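S-adenosylmethionine dependent methyltransferase (Mesorhizobium loti, PDB 3BKW) probably transfers methyl groups from S-adenosylmethionine to an acceptor substrate. Local coordinates at residues S114-L126 against A184-T196. Numbering follows the deposited sequence.
Sequences SLALHYVEDVARL and AKGVVKHHRTVGT. With EDO (1,2-ethanediol), chain D; EDO (1,2-ethanediol), chain C; EDO (1,2-ethanediol), chain E.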
ATOM      1  N   SER A 114       7.597 -10.917 -12.762  1.00 25.77           N
ATOM      2  CA  SER A 114       7.262  -9.701 -13.486  1.00 26.25           C
ATOM      3  C   SER A 114       5.929  -9.832 -14.218  1.00 25.89           C
ATOM      4  O   SER A 114       5.801 -10.631 -15.155  1.00 26.16           O
ATOM      5  CB  SER A 114       8.356  -9.361 -14.495  1.00 28.03           C
ATOM      6  OG  SER A 114       7.949  -8.287 -15.336  1.00 29.09           O
ATOM      7  N   LEU A 115       4.949  -9.063 -13.757  1.00 26.33           N
ATOM      8  CA  LEU A 115       3.678  -8.893 -14.465  1.00 27.08           C
ATOM      9  C   LEU A 115       2.954 -10.182 -14.825  1.00 29.35           C
ATOM     10  O   LEU A 115       2.476 -10.364 -15.953  1.00 29.65           O
ATOM     11  CB  LEU A 115       3.935  -8.014 -15.697  1.00 27.76           C
ATOM     12  CG  LEU A 115       4.599  -6.658 -15.438  1.00 29.13           C
ATOM     13  CD1 LEU A 115       4.798  -5.894 -16.762  1.00 30.00           C
ATOM     14  CD2 LEU A 115       3.807  -5.837 -14.425  1.00 30.54           C
ATOM     15  N   ALA A 116       2.893 -11.077 -13.850  1.00 27.58           N
ATOM     16  CA  ALA A 116       2.215 -12.373 -13.986  1.00 27.71           C
ATOM     17  C   ALA A 116       1.095 -12.597 -12.974  1.00 26.22           C
ATOM     18  O   ALA A 116       0.099 -13.213 -13.300  1.00 28.96           O
ATOM     19  CB  ALA A 116       3.235 -13.522 -13.853  1.00 28.95           C
ATOM     20  N   LEU A 117       1.275 -12.124 -11.737  1.00 27.78           N
ATOM     21  CA  LEU A 117       0.355 -12.438 -10.663  1.00 28.27           C
ATOM     22  C   LEU A 117      -1.012 -11.813 -10.774  1.00 26.66           C
ATOM     23  O   LEU A 117      -1.956 -12.371 -10.227  1.00 26.64           O
ATOM     24  CB  LEU A 117       0.966 -12.186  -9.292  1.00 28.78           C
ATOM     25  CG  LEU A 117       2.247 -12.960  -8.938  1.00 35.18           C
ATOM     26  CD1 LEU A 117       2.390 -12.874  -7.407  1.00 39.55           C
ATOM     27  CD2 LEU A 117       2.303 -14.385  -9.396  1.00 36.71           C
ATOM     28  N   HIS A 118      -1.144 -10.732 -11.554  1.00 27.43           N
ATOM     29  CA  HIS A 118      -2.470 -10.163 -11.821  1.00 28.10           C
ATOM     30  C   HIS A 118      -3.373 -11.072 -12.662  1.00 27.92           C
ATOM     31  O   HIS A 118      -4.557 -10.795 -12.781  1.00 30.18           O
ATOM     32  CB  HIS A 118      -2.448  -8.731 -12.346  1.00 28.20           C
ATOM     33  CG  HIS A 118      -1.579  -8.527 -13.535  1.00 31.19           C
ATOM     34  ND1 HIS A 118      -0.298  -8.049 -13.434  1.00 34.83           N
ATOM     35  CD2 HIS A 118      -1.793  -8.743 -14.849  1.00 41.95           C
ATOM     36  CE1 HIS A 118       0.237  -7.953 -14.637  1.00 31.48           C
ATOM     37  NE2 HIS A 118      -0.640  -8.391 -15.513  1.00 36.90           N
ATOM     38  N   TYR A 119      -2.814 -12.135 -13.257  1.00 27.32           N
ATOM     39  CA  TYR A 119      -3.603 -13.141 -13.990  1.00 27.25           C
ATOM     40  C   TYR A 119      -3.975 -14.387 -13.167  1.00 26.27           C
ATOM     41  O   TYR A 119      -4.673 -15.266 -13.664  1.00 28.29           O
ATOM     42  CB  TYR A 119      -2.865 -13.560 -15.266  1.00 28.66           C
ATOM     43  CG  TYR A 119      -2.529 -12.386 -16.169  1.00 31.44           C
ATOM     44  CD1 TYR A 119      -3.534 -11.519 -16.628  1.00 28.67           C
ATOM     45  CD2 TYR A 119      -1.212 -12.132 -16.568  1.00 32.95           C
ATOM     46  CE1 TYR A 119      -3.240 -10.421 -17.463  1.00 34.48           C
ATOM     47  CE2 TYR A 119      -0.914 -11.034 -17.421  1.00 34.26           C
ATOM     48  CZ  TYR A 119      -1.944 -10.189 -17.856  1.00 36.36           C
ATOM     49  OH  TYR A 119      -1.697  -9.081 -18.668  1.00 36.94           O
ATOM     50  N   VAL A 120      -3.556 -14.418 -11.891  1.00 26.22           N
ATOM     51  CA  VAL A 120      -3.784 -15.560 -10.996  1.00 27.29           C
ATOM     52  C   VAL A 120      -5.005 -15.255 -10.147  1.00 27.81           C
ATOM     53  O   VAL A 120      -4.969 -14.297  -9.399  1.00 28.46           O
ATOM     54  CB  VAL A 120      -2.525 -15.832 -10.121  1.00 28.11           C
ATOM     55  CG1 VAL A 120      -2.793 -16.934  -9.110  1.00 28.03           C
ATOM     56  CG2 VAL A 120      -1.347 -16.231 -11.021  1.00 25.91           C
ATOM     57  N   GLU A 121      -6.047 -16.088 -10.225  1.00 27.12           N
ATOM     58  CA  GLU A 121      -7.283 -15.846  -9.484  0.50 27.74           C
ATOM     59  C   GLU A 121      -7.093 -16.002  -7.979  1.00 27.90           C
ATOM     60  O   GLU A 121      -7.465 -15.103  -7.216  1.00 28.62           O
ATOM     61  CB  GLU A 121      -8.414 -16.754  -9.969  0.50 27.98           C
ATOM     62  CG  GLU A 121      -9.777 -16.394  -9.383  0.50 28.58           C
ATOM     63  CD  GLU A 121     -10.945 -17.089 -10.069  0.50 30.79           C
ATOM     64  OE1 GLU A 121     -10.752 -18.148 -10.706  0.50 36.44           O
ATOM     65  OE2 GLU A 121     -12.073 -16.560  -9.954  0.50 39.73           O
ATOM     66  N   ASP A 122      -6.530 -17.141  -7.569  1.00 28.46           N
ATOM     67  CA  ASP A 122      -6.298 -17.440  -6.145  1.00 28.80           C
ATOM     68  C   ASP A 122      -4.849 -17.093  -5.807  1.00 28.66           C
ATOM     69  O   ASP A 122      -3.992 -17.971  -5.649  1.00 26.56           O
ATOM     70  CB  ASP A 122      -6.651 -18.906  -5.855  1.00 31.44           C
ATOM     71  CG  ASP A 122      -6.676 -19.232  -4.366  1.00 29.93           C
ATOM     72  OD1 ASP A 122      -6.363 -18.347  -3.534  1.00 29.72           O
ATOM     73  OD2 ASP A 122      -7.019 -20.394  -4.053  1.00 31.13           O
ATOM     74  N   VAL A 123      -4.591 -15.796  -5.668  1.00 27.17           N
ATOM     75  CA  VAL A 123      -3.223 -15.327  -5.450  1.00 27.77           C
ATOM     76  C   VAL A 123      -2.710 -15.718  -4.067  1.00 27.85           C
ATOM     77  O   VAL A 123      -1.528 -15.989  -3.920  1.00 28.03           O
ATOM     78  CB  VAL A 123      -3.065 -13.824  -5.753  1.00 28.63           C
ATOM     79  CG1 VAL A 123      -3.603 -12.948  -4.634  1.00 30.74           C
ATOM     80  CG2 VAL A 123      -1.621 -13.515  -6.056  1.00 30.43           C
ATOM     81  N   ALA A 124      -3.603 -15.759  -3.071  1.00 28.07           N
ATOM     82  CA  ALA A 124      -3.236 -16.179  -1.709  1.00 28.55           C
ATOM     83  C   ALA A 124      -2.646 -17.592  -1.688  1.00 25.76           C
ATOM     84  O   ALA A 124      -1.628 -17.827  -1.017  1.00 25.73           O
ATOM     85  CB  ALA A 124      -4.415 -16.068  -0.739  1.00 29.71           C
ATOM     86  N   ARG A 125      -3.224 -18.499  -2.476  1.00 25.05           N
ATOM     87  CA  ARG A 125      -2.705 -19.869  -2.613  0.50 24.38           C
ATOM     88  C   ARG A 125      -1.276 -19.828  -3.149  1.00 25.26           C
ATOM     89  O   ARG A 125      -0.377 -20.487  -2.621  1.00 26.47           O
ATOM     90  CB  ARG A 125      -3.611 -20.717  -3.509  0.50 24.43           C
ATOM     91  CG  ARG A 125      -3.150 -22.145  -3.738  0.50 24.72           C
ATOM     92  CD  ARG A 125      -4.185 -22.910  -4.533  0.50 30.11           C
ATOM     93  NE  ARG A 125      -3.899 -24.345  -4.654  0.50 40.57           N
ATOM     94  CZ  ARG A 125      -3.068 -24.919  -5.531  0.50 43.46           C
ATOM     95  NH1 ARG A 125      -2.348 -24.201  -6.400  0.50 48.90           N
ATOM     96  NH2 ARG A 125      -2.932 -26.249  -5.522  0.50 42.39           N
ATOM     97  N   LEU A 126      -1.073 -19.040  -4.201  1.00 25.20           N
ATOM     98  CA  LEU A 126       0.270 -18.859  -4.779  1.00 26.01           C
ATOM     99  C   LEU A 126       1.253 -18.293  -3.735  1.00 26.55           C
ATOM    100  O   LEU A 126       2.371 -18.787  -3.626  1.00 26.28           O
ATOM    101  CB  LEU A 126       0.215 -18.017  -6.065  1.00 27.51           C
ATOM    102  CG  LEU A 126       1.541 -17.763  -6.788  1.00 27.34           C
ATOM    103  CD1 LEU A 126       1.346 -17.629  -8.321  1.00 31.02           C
ATOM    104  CD2 LEU A 126       2.279 -16.540  -6.221  1.00 29.05           C
ATOM    105  N   ALA A 184      -8.103  -7.181 -26.625  1.00 28.97           N
ATOM    106  CA  ALA A 184      -6.758  -6.858 -27.130  1.00 32.39           C
ATOM    107  C   ALA A 184      -5.693  -7.920 -26.872  1.00 31.25           C
ATOM    108  O   ALA A 184      -4.911  -8.234 -27.773  1.00 32.66           O
ATOM    109  CB  ALA A 184      -6.278  -5.507 -26.562  1.00 33.73           C
ATOM    110  N   LYS A 185      -5.701  -8.480 -25.663  1.00 31.73           N
ATOM    111  CA  LYS A 185      -4.652  -9.408 -25.184  1.00 31.94           C
ATOM    112  C   LYS A 185      -5.082 -10.871 -24.927  1.00 31.10           C
ATOM    113  O   LYS A 185      -4.218 -11.729 -24.789  1.00 32.41           O
ATOM    114  CB  LYS A 185      -4.005  -8.808 -23.918  1.00 34.23           C
ATOM    115  CG  LYS A 185      -3.454  -7.384 -24.133  1.00 37.56           C
ATOM    116  CD  LYS A 185      -2.840  -6.803 -22.876  1.00 40.76           C
ATOM    117  CE  LYS A 185      -2.256  -5.421 -23.143  1.00 46.65           C
ATOM    118  N   GLY A 186      -6.386 -11.162 -24.874  1.00 27.22           N
ATOM    119  CA  GLY A 186      -6.881 -12.513 -24.586  1.00 28.91           C
ATOM    120  C   GLY A 186      -6.648 -12.966 -23.154  1.00 30.97           C
ATOM    121  O   GLY A 186      -6.512 -14.166 -22.914  1.00 34.41           O
ATOM    122  N   VAL A 187      -6.632 -12.017 -22.220  1.00 30.67           N
ATOM    123  CA  VAL A 187      -6.370 -12.262 -20.790  1.00 31.31           C
ATOM    124  C   VAL A 187      -7.451 -11.636 -19.909  1.00 30.85           C
ATOM    125  O   VAL A 187      -8.040 -10.599 -20.275  1.00 29.25           O
ATOM    126  CB  VAL A 187      -4.976 -11.693 -20.348  1.00 29.87           C
ATOM    127  CG1 VAL A 187      -3.854 -12.353 -21.161  1.00 37.65           C
ATOM    128  CG2 VAL A 187      -4.924 -10.142 -20.446  1.00 32.58           C
ATOM    129  N   VAL A 188      -7.736 -12.313 -18.792  1.00 32.88           N
ATOM    130  CA  VAL A 188      -8.621 -11.823 -17.727  1.00 31.24           C
ATOM    131  C   VAL A 188      -7.662 -11.542 -16.576  1.00 30.73           C
ATOM    132  O   VAL A 188      -6.869 -12.405 -16.219  1.00 32.00           O
ATOM    133  CB  VAL A 188      -9.652 -12.877 -17.275  1.00 32.38           C
ATOM    134  CG1 VAL A 188     -10.454 -12.379 -16.076  1.00 31.03           C
ATOM    135  CG2 VAL A 188     -10.602 -13.250 -18.427  1.00 31.50           C
ATOM    136  N   LYS A 189      -7.723 -10.330 -16.047  1.00 29.73           N
ATOM    137  CA  LYS A 189      -6.899  -9.921 -14.905  1.00 32.33           C
ATOM    138  C   LYS A 189      -7.780  -9.834 -13.689  1.00 30.84           C
ATOM    139  O   LYS A 189      -9.005  -9.747 -13.808  1.00 31.86           O
ATOM    140  CB  LYS A 189      -6.158  -8.627 -15.179  1.00 34.65           C
ATOM    141  CG  LYS A 189      -6.988  -7.408 -15.556  1.00 35.80           C
ATOM    142  CD  LYS A 189      -6.033  -6.331 -16.050  1.00 38.23           C
ATOM    143  CE  LYS A 189      -6.723  -5.186 -16.665  1.00 34.71           C
ATOM    144  NZ  LYS A 189      -5.685  -4.266 -17.281  1.00 31.12           N
ATOM    145  N   HIS A 190      -7.155  -9.869 -12.521  1.00 31.15           N
ATOM    146  CA  HIS A 190      -7.857  -9.895 -11.242  1.00 29.90           C
ATOM    147  C   HIS A 190      -7.548  -8.658 -10.466  1.00 29.19           C
ATOM    148  O   HIS A 190      -6.426  -8.447 -10.010  1.00 28.96           O
ATOM    149  CB  HIS A 190      -7.475 -11.170 -10.503  1.00 29.25           C
ATOM    150  CG  HIS A 190      -7.913 -12.381 -11.254  1.00 27.37           C
ATOM    151  ND1 HIS A 190      -9.195 -12.877 -11.182  1.00 33.73           N
ATOM    152  CD2 HIS A 190      -7.290 -13.087 -12.224  1.00 28.87           C
ATOM    153  CE1 HIS A 190      -9.313 -13.898 -12.008  1.00 32.89           C
ATOM    154  NE2 HIS A 190      -8.169 -14.049 -12.651  1.00 33.47           N
ATOM    155  N   HIS A 191      -8.579  -7.819 -10.350  1.00 28.55           N
ATOM    156  CA  HIS A 191      -8.475  -6.572  -9.655  1.00 28.10           C
ATOM    157  C   HIS A 191      -8.537  -6.815  -8.166  1.00 27.89           C
ATOM    158  O   HIS A 191      -9.512  -7.382  -7.658  1.00 29.52           O
ATOM    159  CB  HIS A 191      -9.578  -5.603 -10.066  1.00 28.72           C
ATOM    160  CG  HIS A 191      -9.550  -4.331  -9.293  1.00 27.01           C
ATOM    161  ND1 HIS A 191      -8.518  -3.416  -9.387  1.00 27.52           N
ATOM    162  CD2 HIS A 191     -10.419  -3.829  -8.391  1.00 27.63           C
ATOM    163  CE1 HIS A 191      -8.769  -2.406  -8.572  1.00 28.15           C
ATOM    164  NE2 HIS A 191      -9.911  -2.633  -7.954  1.00 26.47           N
ATOM    165  N   ARG A 192      -7.462  -6.413  -7.484  1.00 28.63           N
ATOM    166  CA  ARG A 192      -7.346  -6.506  -6.032  1.00 28.23           C
ATOM    167  C   ARG A 192      -6.698  -5.209  -5.603  1.00 27.67           C
ATOM    168  O   ARG A 192      -5.719  -4.778  -6.231  1.00 28.36           O
ATOM    169  CB  ARG A 192      -6.463  -7.681  -5.611  1.00 28.72           C
ATOM    170  CG  ARG A 192      -7.123  -9.048  -5.767  1.00 29.65           C
ATOM    171  CD  ARG A 192      -6.170 -10.189  -5.420  1.00 30.47           C
ATOM    172  NE  ARG A 192      -5.204 -10.481  -6.493  1.00 31.08           N
ATOM    173  CZ  ARG A 192      -5.260 -11.499  -7.372  1.00 27.17           C
ATOM    174  NH1 ARG A 192      -6.214 -12.428  -7.331  1.00 28.64           N
ATOM    175  NH2 ARG A 192      -4.278 -11.615  -8.269  1.00 28.47           N
ATOM    176  N   THR A 193      -7.196  -4.626  -4.512  1.00 27.37           N
ATOM    177  CA  THR A 193      -6.644  -3.365  -4.005  1.00 27.67           C
ATOM    178  C   THR A 193      -5.239  -3.616  -3.421  1.00 27.18           C
ATOM    179  O   THR A 193      -4.861  -4.764  -3.158  1.00 27.86           O
ATOM    180  CB  THR A 193      -7.566  -2.764  -2.914  1.00 29.95           C
ATOM    181  OG1 THR A 193      -7.554  -3.610  -1.759  1.00 30.78           O
ATOM    182  CG2 THR A 193      -9.025  -2.561  -3.424  1.00 28.48           C
ATOM    183  N   VAL A 194      -4.469  -2.545  -3.218  1.00 28.05           N
ATOM    184  CA  VAL A 194      -3.131  -2.658  -2.600  1.00 28.25           C
ATOM    185  C   VAL A 194      -3.263  -3.337  -1.222  1.00 28.00           C
ATOM    186  O   VAL A 194      -2.504  -4.243  -0.896  1.00 27.98           O
ATOM    187  CB  VAL A 194      -2.416  -1.282  -2.440  1.00 28.75           C
ATOM    188  CG1 VAL A 194      -1.027  -1.452  -1.791  1.00 30.02           C
ATOM    189  CG2 VAL A 194      -2.281  -0.550  -3.789  1.00 28.59           C
ATOM    190  N   GLY A 195      -4.231  -2.903  -0.415  1.00 29.05           N
ATOM    191  CA  GLY A 195      -4.450  -3.512   0.909  1.00 28.33           C
ATOM    192  C   GLY A 195      -4.726  -5.001   0.840  1.00 28.19           C
ATOM    193  O   GLY A 195      -4.160  -5.766   1.607  1.00 28.58           O
ATOM    194  N   THR A 196      -5.576  -5.410  -0.096  1.00 27.11           N
ATOM    195  CA  THR A 196      -5.886  -6.837  -0.261  1.00 25.23           C
ATOM    196  C   THR A 196      -4.618  -7.640  -0.563  1.00 26.39           C
ATOM    197  O   THR A 196      -4.377  -8.678   0.024  1.00 27.28           O
ATOM    198  CB  THR A 196      -6.929  -7.038  -1.353  1.00 27.73           C
ATOM    199  OG1 THR A 196      -8.176  -6.471  -0.911  1.00 30.43           O
ATOM    200  CG2 THR A 196      -7.121  -8.535  -1.686  1.00 28.96           C
TER
HETATM  201  C1  EDO D 244     -10.138 -11.251  -6.951  1.00 37.18           C
HETATM  202  O1  EDO D 244      -9.742 -10.077  -7.656  1.00 42.12           O
HETATM  203  C2  EDO D 244     -10.052 -12.445  -7.893  1.00 32.52           C
HETATM  204  O2  EDO D 244     -10.886 -12.259  -9.054  1.00 24.41           O
HETATM  205  C1  EDO C 243      -2.169  -8.558  -7.204  1.00 22.54           C
HETATM  206  O1  EDO C 243      -2.846  -9.048  -6.026  1.00 23.12           O
HETATM  207  C2  EDO C 243      -3.107  -7.741  -8.106  1.00 26.24           C
HETATM  208  O2  EDO C 243      -3.956  -8.571  -8.896  1.00 25.30           O
HETATM  209  C1  EDO E 245      -8.008 -18.519  -0.671  1.00 36.79           C
HETATM  210  O1  EDO E 245      -6.638 -18.783  -0.980  1.00 28.39           O
HETATM  211  C2  EDO E 245      -8.301 -18.922   0.772  1.00 42.45           C
HETATM  212  O2  EDO E 245      -7.424 -18.275   1.715  1.00 39.66           O
HETATM  213  O   HOH W   1      -6.288 -15.032 -16.128  1.00 35.39           O
HETATM  214  O   HOH W   2      -7.933 -16.204 -14.518  1.00 38.52           O
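The loop that leaves strand 108-114 and runs into helix 123-133 is gripped here by His190 of the short strand 189-191, with its backbone N and its ring, and by Arg192 just beyond it, with its guanidinium. Arg192 turns the NH1-NH2 end of this group to one carbonyl: Val120 O accepts from NH1 at 3.1 Å and from NH2 at 3.0 Å, lying close to the guanidinium plane. Val123 CG1 covers the centre of one face, and the bend at chi3 (-78°) swings the guanidinium under that methyl. NE donates instead to O1 of the chain C ethanediol, 2.8 Å away, a molecule probably from the crystallisation liquor. Cut back to alanine, Arg192 would probably leave Val120 O without these two donors and Val123 CG1 without the flat group it covers. In the Rossmann-like methyltransferase fold this loop follows the fourth strand of the parallel order, and 189-191 pairs outside the main sheet with 176-178. One backbone bond, His190 N to His118 O at 2.8 Å, joins the two segments directly. Glu121 CA stands over the centre of one face of the His190 ring, 3.7 Å from its centroid, in a CH-pi contact. Farther along, Tyr119 CE1 meets Val187 CG2 at 3.4 Å, while a water bridges Tyr119 O and Val188 O.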